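Local coordinates for putative flagellar protein FliS (Parabacteroides merdae ATCC 43184, PDB 4YOK) that is of unknown function but belongs to the DUF3823 family, pairing a prealbumin-like N-terminal domain with a second beta-rich domain, at residues A[24-28]-A[29-33]. Residues are numbered along the deposited sequence; the frame is centred on the assembly and turned at random.
Sequences NLRGT and GEAVQ
Arg26 lays its aliphatic chain along the methyl of Ala31, and this is the tight part of the loop: CG and CD of Arg26 each come within 3.6 Å of Ala31 CB. Because CG stands anti to the backbone N (chi1 171°) and the chain stays extended as far as NE, the guanidinium packs over the turn, with the methyl against one of its faces. Thr28 O also lies off a face of that group, displaced toward the rim. In the guanidinium plane, Arg26 NE donates to Thr28 OG1 at 3.1 Å, which helps to set the rotation of the guanidinium. That hydroxyl also lies within hydrogen-bonding reach of Asp145 and Asn148, and its one proton can serve only one of them at a time; Asp145 makes a long, weak ion pair with Arg26.

The chain reverses in a type I' beta turn from Thr28 to Ala31, with Gly29 and Glu30 at the corner, both at positive phi. Ala31 N closes it onto Thr28 O at 3.1 Å, approaching 40° out of the carbonyl plane. This bend belongs to the loop between strands 21-22 and 33-37 of the prealbumin-like domain, and Leu25 O, bonded to Arg184, ties it to the C-terminal part of the chain.

Farther from the corner, a water bridges the two arms, donating to Arg26 O at 2.8 Å and accepting from Val32 N at 3.0 Å. Beyond it, the buried side chains of Leu25 and Val32 cross at about a right angle, meeting lightly through Leu25 CD1 and Val32 CG1 at 4.2 Å. The corner is the solvent side: Gly29 is exposed there, its CA 3.9 Å from Arg26 NH2, and the side chain of Glu30 sets off away from the 24-28 arm and touches Phe50 of strand 47-50.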
# COMPACT_ATOMS: atom_id res chain seq x y z
N ASN A 24 4.23 -0.25 -0.71
CA ASN A 24 3.47 0.91 -1.19
C ASN A 24 1.99 0.48 -1.29
O ASN A 24 1.67 -0.46 -2.01
CB ASN A 24 4.04 1.33 -2.54
CG ASN A 24 5.53 1.65 -2.46
OD1 ASN A 24 6.41 0.85 -2.82
ND2 ASN A 24 5.83 2.76 -1.89
N LEU A 25 1.13 1.10 -0.48
CA LEU A 25 -0.27 0.69 -0.35
C LEU A 25 -1.26 1.84 -0.51
O LEU A 25 -0.87 3.00 -0.58
CB LEU A 25 -0.44 0.10 1.08
CG LEU A 25 0.50 -1.09 1.44
CD1 LEU A 25 0.49 -1.36 2.92
CD2 LEU A 25 0.12 -2.35 0.68
N ARG A 26 -2.55 1.51 -0.45
CA ARG A 26 -3.58 2.54 -0.42
C ARG A 26 -3.61 3.02 1.02
O ARG A 26 -3.90 2.23 1.93
CB ARG A 26 -4.94 2.01 -0.87
CG ARG A 26 -6.04 3.06 -0.61
CD ARG A 26 -7.37 2.76 -1.28
NE ARG A 26 -8.34 3.79 -0.86
CZ ARG A 26 -9.61 3.58 -0.54
NH1 ARG A 26 -10.14 2.36 -0.65
NH2 ARG A 26 -10.37 4.58 -0.12
N GLY A 27 -3.24 4.28 1.21
CA GLY A 27 -3.13 4.86 2.55
C GLY A 27 -4.29 5.74 2.95
O GLY A 27 -4.14 6.56 3.85
N THR A 28 -5.44 5.60 2.27
CA THR A 28 -6.64 6.41 2.54
C THR A 28 -7.86 5.53 2.83
O THR A 28 -7.86 4.36 2.45
CB THR A 28 -6.97 7.28 1.31
OG1 THR A 28 -7.18 6.42 0.18
CG2 THR A 28 -5.88 8.35 1.01
N GLY A 29 -8.91 6.14 3.40
CA GLY A 29 -10.20 5.51 3.63
C GLY A 29 -10.20 4.24 4.46
O GLY A 29 -11.12 3.43 4.35
N GLU A 30 -9.19 4.07 5.34
CA GLU A 30 -9.03 2.89 6.21
C GLU A 30 -8.89 1.61 5.35
O GLU A 30 -9.30 0.52 5.78
CB GLU A 30 -10.20 2.76 7.20
CG GLU A 30 -10.48 4.03 7.98
CD GLU A 30 -11.55 3.91 9.04
OE1 GLU A 30 -12.42 3.01 8.93
OE2 GLU A 30 -11.54 4.74 9.97
N ALA A 31 -8.31 1.75 4.15
CA ALA A 31 -8.19 0.63 3.21
C ALA A 31 -7.38 -0.54 3.77
O ALA A 31 -7.78 -1.70 3.57
CB ALA A 31 -7.56 1.09 1.93
N VAL A 32 -6.26 -0.25 4.46
CA VAL A 32 -5.36 -1.27 5.01
C VAL A 32 -5.17 -1.03 6.50
O VAL A 32 -4.76 0.07 6.93
CB VAL A 32 -4.01 -1.32 4.25
CG1 VAL A 32 -3.09 -2.42 4.82
CG2 VAL A 32 -4.23 -1.53 2.76
N GLN A 33 -5.48 -2.07 7.30
CA GLN A 33 -5.39 -2.01 8.75
C GLN A 33 -4.59 -3.14 9.33
O GLN A 33 -4.57 -4.24 8.78
CB GLN A 33 -6.80 -2.06 9.36
CG GLN A 33 -7.64 -0.84 9.02
CD GLN A 33 -9.09 -1.01 9.39
OE1 GLN A 33 -9.99 -0.89 8.55
NE2 GLN A 33 -9.36 -1.27 10.66
O HOH W 1 -4.95 2.41 4.55